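Local coordinates for KLLA0E08119p (Kluyveromyces lactis, PDB 3VA7), which probably carboxylates urea to urea-1-carboxylate with ATP and hydrogencarbonate by way of a biotin cofactor, this chain being the urea carboxylase part of a longer urea-degrading enzyme, at residues Ala234-Ile239 against Arg255-Gln260; Thr301-Tyr306 against Tyr314-Asn319; Lys661-Gly666 against Gly771-Gly776; Asp689-His694 against Ile779-Leu784. All coordinates share one frame; numbering follows the deposited sequence.

Interaction 1: residues Ala234-Ile239 against Arg255-Gln260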
loop_
_atom_site.group_PDB
_atom_site.type_symbol
_atom_site.label_atom_id
_atom_site.label_comp_id
_atom_site.label_asym_id
_atom_site.label_seq_id
_atom_site.Cartn_x
_atom_site.Cartn_y
_atom_site.Cartn_z
ATOM N N ALA A 234 -11.226 -40.733 17.636
ATOM C CA ALA A 234 -10.037 -41.267 16.976
ATOM C C ALA A 234 -8.872 -40.287 16.833
ATOM O O ALA A 234 -9.052 -39.156 16.383
ATOM C CB ALA A 234 -10.444 -41.849 15.560
ATOM N N ARG A 235 -7.678 -40.763 17.180
ATOM C CA ARG A 235 -6.429 -40.038 16.923
ATOM C C ARG A 235 -5.752 -40.456 15.602
ATOM O O ARG A 235 -6.154 -41.437 14.964
ATOM C CB ARG A 235 -5.498 -40.142 18.125
ATOM C CG ARG A 235 -6.012 -39.303 19.276
ATOM C CD ARG A 235 -5.251 -39.562 20.529
ATOM N NE ARG A 235 -3.822 -39.321 20.352
ATOM C CZ ARG A 235 -2.888 -39.639 21.253
ATOM N NH1 ARG A 235 -3.228 -40.216 22.401
ATOM N NH2 ARG A 235 -1.601 -39.389 21.016
ATOM N N HIS A 236 -4.758 -39.678 15.169
ATOM C CA HIS A 236 -4.013 -39.966 13.931
ATOM C C HIS A 236 -2.528 -40.028 14.301
ATOM O O HIS A 236 -1.891 -38.984 14.529
ATOM C CB HIS A 236 -4.319 -38.874 12.919
ATOM C CG HIS A 236 -3.579 -38.979 11.626
ATOM N ND1 HIS A 236 -4.235 -39.055 10.410
ATOM C CD2 HIS A 236 -2.251 -38.924 11.337
ATOM C CE1 HIS A 236 -3.341 -39.082 9.432
ATOM N NE2 HIS A 236 -2.130 -39.002 9.968
ATOM N N VAL A 237 -1.988 -41.241 14.438
ATOM C CA VAL A 237 -0.599 -41.378 14.818
ATOM C C VAL A 237 0.075 -41.978 13.619
ATOM O O VAL A 237 -0.392 -42.986 13.091
ATOM C CB VAL A 237 -0.403 -42.251 16.031
ATOM C CG1 VAL A 237 1.053 -42.264 16.417
ATOM C CG2 VAL A 237 -1.242 -41.741 17.203
ATOM N N GLU A 238 1.135 -41.348 13.131
ATOM C CA GLU A 238 1.774 -41.869 11.956
ATOM C C GLU A 238 3.228 -42.143 12.274
ATOM O O GLU A 238 3.810 -41.544 13.209
ATOM C CB GLU A 238 1.587 -40.910 10.787
ATOM C CG GLU A 238 2.329 -39.561 10.949
ATOM C CD GLU A 238 1.875 -38.505 9.960
ATOM O OE1 GLU A 238 0.823 -38.669 9.280
ATOM O OE2 GLU A 238 2.587 -37.487 9.869
ATOM N N ILE A 239 3.814 -43.064 11.519
ATOM C CA ILE A 239 5.204 -43.398 11.696
ATOM C C ILE A 239 5.978 -42.938 10.488
ATOM O O ILE A 239 5.605 -43.204 9.359
ATOM C CB ILE A 239 5.414 -44.908 11.934
ATOM C CG1 ILE A 239 4.736 -45.369 13.230
ATOM C CG2 ILE A 239 6.946 -45.252 12.004
ATOM C CD1 ILE A 239 5.639 -45.211 14.452
ATOM N N ARG A 255 4.364 -39.304 14.872
ATOM C CA ARG A 255 3.854 -37.968 14.964
ATOM C C ARG A 255 2.383 -38.150 15.151
ATOM O O ARG A 255 1.789 -39.067 14.588
ATOM C CB ARG A 255 4.122 -37.179 13.675
ATOM C CG ARG A 255 5.585 -37.078 13.336
ATOM C CD ARG A 255 5.862 -36.292 12.058
ATOM N NE ARG A 255 5.445 -36.959 10.830
ATOM C CZ ARG A 255 6.277 -37.422 9.897
ATOM N NH1 ARG A 255 7.610 -37.294 10.022
ATOM N NH2 ARG A 255 5.775 -38.008 8.809
ATOM N N ASP A 256 1.801 -37.261 15.949
ATOM C CA ASP A 256 0.376 -37.137 16.077
ATOM C C ASP A 256 -0.129 -35.969 15.203
ATOM O O ASP A 256 0.371 -34.855 15.278
ATOM C CB ASP A 256 0.088 -36.901 17.530
ATOM C CG ASP A 256 -1.349 -36.898 17.831
ATOM O OD1 ASP A 256 -2.117 -36.052 17.290
ATOM O OD2 ASP A 256 -1.710 -37.759 18.645
ATOM N N CYS A 257 -1.147 -36.240 14.392
ATOM C CA CYS A 257 -1.650 -35.314 13.408
ATOM C C CYS A 257 -3.147 -35.249 13.533
ATOM O O CYS A 257 -3.879 -34.998 12.567
ATOM C CB CYS A 257 -1.231 -35.764 12.009
ATOM S SG CYS A 257 0.600 -35.822 11.746
ATOM N N SER A 258 -3.603 -35.439 14.759
ATOM C CA SER A 258 -5.030 -35.379 15.087
ATOM C C SER A 258 -5.705 -34.021 14.822
ATOM O O SER A 258 -6.880 -33.999 14.467
ATOM C CB SER A 258 -5.243 -35.815 16.535
ATOM O OG SER A 258 -4.342 -36.860 16.896
ATOM N N LEU A 259 -4.990 -32.894 14.976
ATOM C CA LEU A 259 -5.660 -31.582 14.879
ATOM C C LEU A 259 -5.919 -31.191 13.429
ATOM O O LEU A 259 -5.160 -30.443 12.809
ATOM C CB LEU A 259 -4.898 -30.494 15.673
ATOM C CG LEU A 259 -4.845 -30.680 17.211
ATOM C CD1 LEU A 259 -3.874 -29.743 17.891
ATOM C CD2 LEU A 259 -6.231 -30.563 17.871
ATOM N N GLN A 260 -6.992 -31.751 12.893
ATOM C CA GLN A 260 -7.379 -31.608 11.494
ATOM C C GLN A 260 -8.758 -30.926 11.402
ATOM O O GLN A 260 -9.628 -31.160 12.228
ATOM C CB GLN A 260 -7.499 -32.985 10.862
ATOM C CG GLN A 260 -6.200 -33.766 10.705
ATOM C CD GLN A 260 -6.415 -35.203 10.177
ATOM O OE1 GLN A 260 -7.264 -35.452 9.293
ATOM N NE2 GLN A 260 -5.648 -36.141 10.715
#
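Arg235 and Asp256 join the two strands of an antiparallel beta hairpin, 235-244 and 249-261, in the ATP-binding domain of the biotin carboxylase part. The guanidinium grips one carboxylate oxygen side-on: NE and NH2 both donate to Asp256 OD2, at 3.1 and 2.9 Å, with the two planes only 29° apart. NH2 also reaches Pro273 O, which suits a long, many-handed arginine. Asp256 uses its other oxygen, OD1, to accept from Ser258 N in an Asx turn; with an alanine here Arg235 would probably lose its two-nitrogen salt bridge across the hairpin, and Ser258 N the acceptor that closes the turn. Next comes His236, whose O accepts from Cys257 N. Its CG stands anti to the backbone N (chi1 177°), carrying the ring across to CB of Cys257 and sending NE2 to Glu238 OE1 at 3.1 Å, near the ring plane. Val237 faces Asp256 in a non-hydrogen-bonded pair and lends its branched side chain to helix 277-293 at Met283. Glu238 and Arg255 form the hydrogen-bonded pair, with N-to-O bonds of 2.8 Å in both directions. Their side chains meet again on the same sheet face, where NH1 of Arg255 is held by Thr329 OG1 and its NE enters the anti lone pair of Glu238 OE2 at 3.1 Å, guanidinium and carboxylate planes nearly perpendicular at 86°.

Interaction 2: residues Thr301-Tyr306 against Tyr314-Asn319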
loop_
_atom_site.group_PDB
_atom_site.type_symbol
_atom_site.label_atom_id
_atom_site.label_comp_id
_atom_site.label_asym_id
_atom_site.label_seq_id
_atom_site.Cartn_x
_atom_site.Cartn_y
_atom_site.Cartn_z
ATOM N N THR A 301 5.449 -42.721 4.967
ATOM C CA THR A 301 4.744 -42.668 6.231
ATOM C C THR A 301 3.605 -43.652 6.316
ATOM O O THR A 301 2.754 -43.772 5.403
ATOM C CB THR A 301 4.173 -41.248 6.503
ATOM O OG1 THR A 301 5.250 -40.285 6.451
ATOM C CG2 THR A 301 3.434 -41.192 7.871
ATOM N N VAL A 302 3.584 -44.338 7.449
ATOM C CA VAL A 302 2.542 -45.261 7.709
ATOM C C VAL A 302 1.629 -44.592 8.695
ATOM O O VAL A 302 2.011 -44.387 9.838
ATOM C CB VAL A 302 3.092 -46.562 8.299
ATOM C CG1 VAL A 302 1.973 -47.590 8.362
ATOM C CG2 VAL A 302 4.278 -47.099 7.455
ATOM N N GLU A 303 0.436 -44.240 8.241
ATOM C CA GLU A 303 -0.565 -43.668 9.121
ATOM C C GLU A 303 -1.433 -44.751 9.786
ATOM O O GLU A 303 -1.860 -45.734 9.153
ATOM C CB GLU A 303 -1.479 -42.680 8.369
ATOM C CG GLU A 303 -0.792 -41.791 7.344
ATOM C CD GLU A 303 -1.597 -40.553 6.990
ATOM O OE1 GLU A 303 -2.830 -40.668 6.781
ATOM O OE2 GLU A 303 -0.999 -39.449 6.921
ATOM N N PHE A 304 -1.702 -44.535 11.064
ATOM C CA PHE A 304 -2.617 -45.354 11.833
ATOM C C PHE A 304 -3.715 -44.499 12.509
ATOM O O PHE A 304 -3.505 -43.327 12.820
ATOM C CB PHE A 304 -1.855 -46.041 12.944
ATOM C CG PHE A 304 -0.697 -46.848 12.489
ATOM C CD1 PHE A 304 -0.894 -48.098 11.861
ATOM C CD2 PHE A 304 0.598 -46.410 12.743
ATOM C CE1 PHE A 304 0.189 -48.885 11.474
ATOM C CE2 PHE A 304 1.703 -47.181 12.350
ATOM C CZ PHE A 304 1.500 -48.422 11.718
ATOM N N ILE A 305 -4.876 -45.113 12.723
ATOM C CA ILE A 305 -5.908 -44.646 13.641
ATOM C C ILE A 305 -5.549 -45.196 15.013
ATOM O O ILE A 305 -5.043 -46.330 15.112
ATOM C CB ILE A 305 -7.246 -45.214 13.208
ATOM C CG1 ILE A 305 -7.392 -45.014 11.684
ATOM C CG2 ILE A 305 -8.384 -44.580 14.011
ATOM C CD1 ILE A 305 -8.772 -45.303 11.061
ATOM N N TYR A 306 -5.777 -44.407 16.063
ATOM C CA TYR A 306 -5.443 -44.831 17.433
ATOM C C TYR A 306 -6.579 -44.576 18.445
ATOM O O TYR A 306 -7.018 -43.425 18.629
ATOM C CB TYR A 306 -4.154 -44.154 17.912
ATOM C CG TYR A 306 -3.674 -44.514 19.314
ATOM C CD1 TYR A 306 -3.468 -45.842 19.680
ATOM C CD2 TYR A 306 -3.367 -43.523 20.255
ATOM C CE1 TYR A 306 -2.998 -46.193 20.964
ATOM C CE2 TYR A 306 -2.894 -43.857 21.552
ATOM C CZ TYR A 306 -2.717 -45.205 21.897
ATOM O OH TYR A 306 -2.248 -45.598 23.144
ATOM N N TYR A 314 -4.780 -48.924 14.247
ATOM C CA TYR A 314 -5.185 -49.651 13.042
ATOM C C TYR A 314 -4.709 -48.977 11.750
ATOM O O TYR A 314 -4.899 -47.775 11.560
ATOM C CB TYR A 314 -6.712 -49.863 13.003
ATOM C CG TYR A 314 -7.352 -50.133 14.357
ATOM C CD1 TYR A 314 -8.278 -49.229 14.901
ATOM C CD2 TYR A 314 -7.026 -51.279 15.097
ATOM C CE1 TYR A 314 -8.868 -49.451 16.150
ATOM C CE2 TYR A 314 -7.591 -51.515 16.345
ATOM C CZ TYR A 314 -8.522 -50.599 16.873
ATOM O OH TYR A 314 -9.097 -50.829 18.120
ATOM N N PHE A 315 -4.100 -49.769 10.861
ATOM C CA PHE A 315 -3.647 -49.295 9.552
ATOM C C PHE A 315 -4.668 -48.374 8.923
ATOM O O PHE A 315 -5.858 -48.655 8.957
ATOM C CB PHE A 315 -3.371 -50.459 8.616
ATOM C CG PHE A 315 -2.887 -50.043 7.243
ATOM C CD1 PHE A 315 -1.589 -49.575 7.055
ATOM C CD2 PHE A 315 -3.727 -50.133 6.136
ATOM C CE1 PHE A 315 -1.151 -49.193 5.788
ATOM C CE2 PHE A 315 -3.293 -49.766 4.852
ATOM C CZ PHE A 315 -2.004 -49.299 4.679
ATOM N N LEU A 316 -4.190 -47.258 8.382
ATOM C CA LEU A 316 -5.024 -46.344 7.660
ATOM C C LEU A 316 -4.505 -46.265 6.218
ATOM O O LEU A 316 -5.245 -46.573 5.297
ATOM C CB LEU A 316 -5.063 -45.002 8.386
ATOM C CG LEU A 316 -5.867 -43.805 7.847
ATOM C CD1 LEU A 316 -7.379 -43.980 7.890
ATOM C CD2 LEU A 316 -5.455 -42.473 8.583
ATOM N N GLU A 317 -3.225 -45.919 6.023
ATOM C CA GLU A 317 -2.616 -45.771 4.659
ATOM C C GLU A 317 -1.126 -45.516 4.735
ATOM O O GLU A 317 -0.611 -45.122 5.780
ATOM C CB GLU A 317 -3.268 -44.655 3.817
ATOM C CG GLU A 317 -3.186 -43.268 4.430
ATOM C CD GLU A 317 -3.912 -42.148 3.648
ATOM O OE1 GLU A 317 -4.488 -41.247 4.330
ATOM O OE2 GLU A 317 -3.880 -42.147 2.387
ATOM N N VAL A 318 -0.436 -45.758 3.632
ATOM C CA VAL A 318 0.941 -45.324 3.502
ATOM C C VAL A 318 0.974 -44.141 2.548
ATOM O O VAL A 318 0.391 -44.218 1.476
ATOM C CB VAL A 318 1.861 -46.430 2.981
ATOM C CG1 VAL A 318 3.311 -45.934 2.934
ATOM C CG2 VAL A 318 1.787 -47.625 3.894
ATOM N N ASN A 319 1.603 -43.034 2.961
ATOM C CA ASN A 319 1.969 -41.974 2.020
ATOM C C ASN A 319 3.344 -42.288 1.461
ATOM O O ASN A 319 4.324 -42.393 2.210
ATOM C CB ASN A 319 1.958 -40.579 2.656
ATOM C CG ASN A 319 0.691 -40.306 3.436
ATOM O OD1 ASN A 319 0.766 -39.858 4.566
ATOM N ND2 ASN A 319 -0.484 -40.589 2.848
#
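A classic beta bulge interrupts the hairpin of strands 299-307 and 312-319 in the ATP-grasp part of the biotin carboxylase region, where Leu316 and Glu317 both face Glu303. Glu303 O takes Leu316 N at 2.9 Å and, weakly, Glu317 N at 3.4 Å, while Glu303 N returns a bond to Glu317 O at 2.8 Å. From the bulge, Leu316 CD1 meets Ile305 CD1 at 3.7 Å, the two aliphatic chains crossing at about a right angle. On the side of the sheet that faces helix 277-293, Val302 CG1 touches the edge of the Phe315 ring. Glu317 CG lies between its backbone N and carbonyl carbon (chi1 60°), which brings the side chain alongside Glu303, pointing the same way, with the carboxylate planes 87° apart. With a leucine in place of Glu303, Lys265 would probably lose one of its two long, weak ion-pair partners. Acidic side chains gathered on one face, Glu238 among them, suit a cation between them, as in ATP-grasp enzymes, where glutamates of this kind hold magnesium.

Interaction 3: residues Lys661-Gly666 against Gly771-Gly776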
loop_
_atom_site.group_PDB
_atom_site.type_symbol
_atom_site.label_atom_id
_atom_site.label_comp_id
_atom_site.label_asym_id
_atom_site.label_seq_id
_atom_site.Cartn_x
_atom_site.Cartn_y
_atom_site.Cartn_z
ATOM N N LYS A 661 -25.744 24.460 4.419
ATOM C CA LYS A 661 -24.799 24.277 3.295
ATOM C C LYS A 661 -24.033 25.565 3.038
ATOM O O LYS A 661 -23.695 25.939 1.905
ATOM C CB LYS A 661 -25.494 23.717 2.028
ATOM C CG LYS A 661 -26.062 22.288 2.236
ATOM C CD LYS A 661 -26.778 21.696 0.997
ATOM C CE LYS A 661 -25.769 21.156 -0.092
ATOM N NZ LYS A 661 -25.253 19.777 0.227
ATOM N N ASP A 662 -23.741 26.260 4.129
ATOM C CA ASP A 662 -23.074 27.537 3.976
ATOM C C ASP A 662 -22.184 27.784 5.183
ATOM O O ASP A 662 -22.598 27.530 6.327
ATOM C CB ASP A 662 -24.089 28.651 3.737
ATOM C CG ASP A 662 -23.489 30.012 3.898
ATOM O OD1 ASP A 662 -22.873 30.565 2.916
ATOM O OD2 ASP A 662 -23.618 30.506 5.048
ATOM N N TRP A 663 -20.961 28.259 4.925
ATOM C CA TRP A 663 -19.934 28.193 5.958
ATOM C C TRP A 663 -19.005 29.345 5.882
ATOM O O TRP A 663 -18.693 29.807 4.775
ATOM C CB TRP A 663 -19.044 27.000 5.690
ATOM C CG TRP A 663 -19.629 25.656 5.633
ATOM C CD1 TRP A 663 -20.249 25.064 4.563
ATOM C CD2 TRP A 663 -19.560 24.679 6.675
ATOM N NE1 TRP A 663 -20.614 23.748 4.909
ATOM C CE2 TRP A 663 -20.189 23.496 6.192
ATOM C CE3 TRP A 663 -19.005 24.676 7.959
ATOM C CZ2 TRP A 663 -20.260 22.335 6.942
ATOM C CZ3 TRP A 663 -19.101 23.511 8.733
ATOM C CH2 TRP A 663 -19.716 22.354 8.221
ATOM N N LYS A 664 -18.521 29.795 7.047
ATOM C CA LYS A 664 -17.434 30.811 7.051
ATOM C C LYS A 664 -16.215 30.071 7.490
ATOM O O LYS A 664 -16.269 29.301 8.469
ATOM C CB LYS A 664 -17.680 31.982 8.002
ATOM C CG LYS A 664 -18.955 32.810 7.747
ATOM C CD LYS A 664 -19.062 33.315 6.348
ATOM C CE LYS A 664 -20.505 33.703 6.018
ATOM N NZ LYS A 664 -20.599 34.400 4.706
ATOM N N ILE A 665 -15.121 30.274 6.757
ATOM C CA ILE A 665 -13.924 29.498 6.987
ATOM C C ILE A 665 -12.724 30.391 7.176
ATOM O O ILE A 665 -12.332 31.114 6.246
ATOM C CB ILE A 665 -13.750 28.450 5.858
ATOM C CG1 ILE A 665 -14.973 27.510 5.868
ATOM C CG2 ILE A 665 -12.426 27.666 6.013
ATOM C CD1 ILE A 665 -14.786 26.224 5.185
ATOM N N GLY A 666 -12.142 30.357 8.376
ATOM C CA GLY A 666 -11.038 31.273 8.726
ATOM C C GLY A 666 -9.731 30.877 8.066
ATOM O O GLY A 666 -9.387 29.683 8.014
ATOM N N GLY A 771 -13.202 19.415 5.956
ATOM C CA GLY A 771 -13.647 18.006 6.016
ATOM C C GLY A 771 -15.159 17.721 6.108
ATOM O O GLY A 771 -15.580 16.564 6.219
ATOM N N GLN A 772 -15.981 18.754 6.076
ATOM C CA GLN A 772 -17.414 18.537 6.209
ATOM C C GLN A 772 -18.160 19.154 5.041
ATOM O O GLN A 772 -19.400 19.041 4.939
ATOM C CB GLN A 772 -17.939 19.042 7.581
ATOM C CG GLN A 772 -17.475 18.221 8.806
ATOM C CD GLN A 772 -17.955 16.785 8.756
ATOM O OE1 GLN A 772 -18.767 16.459 7.909
ATOM N NE2 GLN A 772 -17.458 15.910 9.662
ATOM N N LEU A 773 -17.395 19.793 4.152
ATOM C CA LEU A 773 -17.932 20.299 2.902
ATOM C C LEU A 773 -18.471 19.156 1.978
ATOM O O LEU A 773 -17.985 18.033 2.026
ATOM C CB LEU A 773 -16.892 21.169 2.200
ATOM C CG LEU A 773 -16.311 22.423 2.895
ATOM C CD1 LEU A 773 -15.321 23.156 1.950
ATOM C CD2 LEU A 773 -17.411 23.373 3.386
ATOM N N THR A 774 -19.552 19.428 1.246
ATOM C CA THR A 774 -20.141 18.460 0.308
ATOM C C THR A 774 -20.359 19.307 -0.913
ATOM O O THR A 774 -20.455 20.526 -0.783
ATOM C CB THR A 774 -21.505 17.844 0.779
ATOM O OG1 THR A 774 -22.394 18.884 1.183
ATOM C CG2 THR A 774 -21.340 16.872 1.957
ATOM N N PRO A 775 -20.417 18.688 -2.112
ATOM C CA PRO A 775 -20.622 19.505 -3.335
ATOM C C PRO A 775 -21.856 20.343 -3.196
ATOM O O PRO A 775 -22.799 19.923 -2.529
ATOM C CB PRO A 775 -20.807 18.486 -4.432
ATOM C CG PRO A 775 -20.065 17.290 -3.951
ATOM C CD PRO A 775 -20.111 17.288 -2.421
ATOM N N GLY A 776 -21.797 21.552 -3.733
ATOM C CA GLY A 776 -22.869 22.486 -3.634
ATOM C C GLY A 776 -22.816 23.371 -2.413
ATOM O O GLY A 776 -23.501 24.381 -2.394
#
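Lys661 and Gly776 mark the nearest approach of two backbones that run 120° apart, their CA atoms 7.4 Å from each other, so side chains rather than backbone bonds bring them together. The contact lays the loop after helix 767-770 against the start of strand 662-669, within the carboxyltransferase domain, subdomains A and B. Trp663 offers one face of its indole to Leu773: CD2 sits 3.6 Å from the centroid of the five-membered ring and only 17° off its normal, a CH-pi contact. A broad flat ring suits the place because its far end, CH2, also reaches Gln772 CB at 3.8 Å, while NE1 is satisfied by Asp777 OD1. Ile665 meets the same leucine methyl group with its CD1, 4.3 Å from CD2. Gln772 spends only its aliphatic root here, as its amide is bonded to Arg587 O and Cys586 N. Near its end the loop passes through Gly776 with a positive phi of 89°, where a side chain would run into the preceding carbonyl oxygen and also come close to Lys661 CE. That lysine lies extended at first, then bends at its two outermost torsions, which carries NZ across the threonine side chain to donate to Thr774 OG1 at 3.1 Å.

Interaction 4: residues Asp689-His694 against Ile779-Leu784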
loop_
_atom_site.group_PDB
_atom_site.type_symbol
_atom_site.label_atom_id
_atom_site.label_comp_id
_atom_site.label_asym_id
_atom_site.label_seq_id
_atom_site.Cartn_x
_atom_site.Cartn_y
_atom_site.Cartn_z
ATOM N N ASP A 689 -16.584 37.545 -2.198
ATOM C CA ASP A 689 -17.505 36.526 -2.765
ATOM C C ASP A 689 -17.525 35.150 -2.080
ATOM O O ASP A 689 -16.615 34.813 -1.306
ATOM C CB ASP A 689 -17.302 36.348 -4.266
ATOM C CG ASP A 689 -17.379 37.660 -5.002
ATOM O OD1 ASP A 689 -17.016 37.690 -6.208
ATOM O OD2 ASP A 689 -17.754 38.680 -4.351
ATOM N N LYS A 690 -18.599 34.404 -2.346
ATOM C CA LYS A 690 -18.746 33.067 -1.848
ATOM C C LYS A 690 -18.252 32.119 -2.896
ATOM O O LYS A 690 -18.253 32.429 -4.083
ATOM C CB LYS A 690 -20.198 32.755 -1.499
ATOM C CG LYS A 690 -20.708 33.657 -0.444
ATOM C CD LYS A 690 -21.492 32.956 0.595
ATOM C CE LYS A 690 -22.633 33.883 1.090
ATOM N NZ LYS A 690 -23.485 33.219 2.150
ATOM N N TRP A 691 -17.802 30.964 -2.431
ATOM C CA TRP A 691 -17.245 29.925 -3.278
ATOM C C TRP A 691 -18.144 28.717 -3.147
ATOM O O TRP A 691 -18.573 28.385 -2.033
ATOM C CB TRP A 691 -15.844 29.547 -2.786
ATOM C CG TRP A 691 -14.822 30.613 -3.069
ATOM C CD1 TRP A 691 -14.403 31.640 -2.218
ATOM C CD2 TRP A 691 -14.104 30.781 -4.287
ATOM N NE1 TRP A 691 -13.465 32.409 -2.856
ATOM C CE2 TRP A 691 -13.263 31.915 -4.123
ATOM C CE3 TRP A 691 -14.080 30.083 -5.493
ATOM C CZ2 TRP A 691 -12.415 32.364 -5.135
ATOM C CZ3 TRP A 691 -13.257 30.536 -6.512
ATOM C CH2 TRP A 691 -12.427 31.663 -6.327
ATOM N N LYS A 692 -18.401 28.056 -4.282
ATOM C CA LYS A 692 -19.228 26.866 -4.316
ATOM C C LYS A 692 -18.336 25.613 -4.415
ATOM O O LYS A 692 -17.413 25.579 -5.232
ATOM C CB LYS A 692 -20.154 26.987 -5.516
ATOM C CG LYS A 692 -21.399 26.108 -5.539
ATOM C CD LYS A 692 -22.437 26.800 -6.456
ATOM C CE LYS A 692 -23.913 26.374 -6.202
ATOM N NZ LYS A 692 -24.403 26.300 -4.762
ATOM N N VAL A 693 -18.610 24.606 -3.605
ATOM C CA VAL A 693 -17.882 23.358 -3.637
ATOM C C VAL A 693 -18.222 22.468 -4.863
ATOM O O VAL A 693 -19.401 22.114 -5.094
ATOM C CB VAL A 693 -18.186 22.551 -2.370
ATOM C CG1 VAL A 693 -17.397 21.208 -2.366
ATOM C CG2 VAL A 693 -17.867 23.362 -1.165
ATOM N N HIS A 694 -17.184 22.068 -5.599
ATOM C CA HIS A 694 -17.263 21.401 -6.925
ATOM C C HIS A 694 -17.319 19.874 -6.784
ATOM O O HIS A 694 -16.772 19.297 -5.823
ATOM C CB HIS A 694 -16.009 21.841 -7.680
ATOM C CG HIS A 694 -15.852 21.291 -9.071
ATOM N ND1 HIS A 694 -15.706 19.944 -9.339
ATOM C CD2 HIS A 694 -15.716 21.930 -10.262
ATOM C CE1 HIS A 694 -15.514 19.781 -10.641
ATOM N NE2 HIS A 694 -15.505 20.970 -11.217
ATOM N N ILE A 779 -19.037 28.658 0.660
ATOM C CA ILE A 779 -18.123 29.024 1.725
ATOM C C ILE A 779 -17.647 30.415 1.484
ATOM O O ILE A 779 -17.702 30.897 0.338
ATOM C CB ILE A 779 -16.889 28.042 1.845
ATOM C CG1 ILE A 779 -15.885 28.246 0.707
ATOM C CG2 ILE A 779 -17.332 26.568 1.867
ATOM C CD1 ILE A 779 -14.824 27.131 0.616
ATOM N N GLN A 780 -17.165 31.057 2.545
ATOM C CA GLN A 780 -16.513 32.368 2.454
ATOM C C GLN A 780 -15.319 32.313 3.364
ATOM O O GLN A 780 -15.398 31.855 4.527
ATOM C CB GLN A 780 -17.430 33.488 2.934
ATOM C CG GLN A 780 -16.871 34.873 2.674
ATOM C CD GLN A 780 -17.780 35.999 3.188
ATOM O OE1 GLN A 780 -18.606 35.803 4.101
ATOM N NE2 GLN A 780 -17.621 37.185 2.611
ATOM N N PHE A 781 -14.198 32.761 2.818
ATOM C CA PHE A 781 -12.938 32.776 3.558
ATOM C C PHE A 781 -12.800 34.050 4.344
ATOM O O PHE A 781 -12.944 35.159 3.850
ATOM C CB PHE A 781 -11.762 32.597 2.597
ATOM C CG PHE A 781 -11.738 31.257 1.924
ATOM C CD1 PHE A 781 -11.631 30.083 2.690
ATOM C CD2 PHE A 781 -11.812 31.163 0.529
ATOM C CE1 PHE A 781 -11.617 28.848 2.088
ATOM C CE2 PHE A 781 -11.791 29.904 -0.099
ATOM C CZ PHE A 781 -11.708 28.740 0.670
ATOM N N VAL A 782 -12.490 33.884 5.590
ATOM C CA VAL A 782 -12.564 34.979 6.518
ATOM C C VAL A 782 -11.117 35.178 7.042
ATOM O O VAL A 782 -10.481 34.224 7.524
ATOM C CB VAL A 782 -13.619 34.529 7.552
ATOM C CG1 VAL A 782 -13.023 34.143 8.825
ATOM C CG2 VAL A 782 -14.727 35.544 7.675
ATOM N N PRO A 783 -10.544 36.383 6.863
ATOM C CA PRO A 783 -9.148 36.606 7.294
ATOM C C PRO A 783 -8.971 36.585 8.807
ATOM O O PRO A 783 -9.830 37.031 9.589
ATOM C CB PRO A 783 -8.808 37.981 6.742
ATOM C CG PRO A 783 -10.113 38.638 6.596
ATOM C CD PRO A 783 -11.186 37.619 6.394
ATOM N N LEU A 784 -7.849 36.036 9.211
ATOM C CA LEU A 784 -7.597 35.720 10.583
ATOM C C LEU A 784 -6.082 35.978 10.759
ATOM O O LEU A 784 -5.264 35.676 9.827
ATOM C CB LEU A 784 -7.937 34.262 10.806
ATOM C CG LEU A 784 -9.108 33.768 11.651
ATOM C CD1 LEU A 784 -10.411 34.398 11.268
ATOM C CD2 LEU A 784 -9.165 32.220 11.661
HETATM O O HOH W 1 -14.251 34.060 0.197
#
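Trp691 sets the pyrrole end of its indole against the Phe781 ring, CD1 lying 3.8 Å from CE2. The side chains cross at about a right angle and the rings meet obliquely, planes 47° apart. Ile779 fills the angle between them. Its CG1 stands between the backbone N and the carbonyl carbon (chi1 73°), which places it 3.7 Å from Trp691 CB and over one face of the Phe781 ring, toward its rim, a fit for a slim branched chain. Its other branch, CG2, packs loosely against CG2 of Val693, 4.4 Å away. The indole NE1 is buried yet satisfied by Phe686 O. In the backbone Trp691 and Ile779 form one antiparallel hydrogen-bonded pair, Trp691 N to Ile779 O 2.8 Å and Ile779 N to Trp691 O 2.7 Å. The strands then splay, running 122° apart, and a water takes over: it donates to Asp689 O and accepts from Phe781 N, each at 2.9 Å. Gln780 and Lys690 send their polar ends to strand 662-669, to Lys664 and Asp662. Strand 778-783 thus lies between 691-698 and 662-669, pairing with both, which joins the first and last strands of the seven-stranded mixed sheet of the carboxyltransferase domain.

In the fold
The contacts form two pairs on opposite sides of the chain's centre. Interactions 1 and 2, centres 9 Å apart, belong to one antiparallel sheet of the biotin carboxylase part, whose neighbouring strands 235-244 and 299-307 are joined by Ile239 N to Val302 O at 2.8 Å. Interactions 3 and 4, centres 8 Å apart, share the carboxyltransferase sheet, where Ile665 N meets Gln780 O at 2.7 Å. Neither touches the bound biotin group, about 12 Å from the side chain of Pro775 and about 11 Å from that of Val693. The contact centres of one pair lie about 65 to 78 Å from those of the other, consistent with a biotin carrier travelling between distant sites.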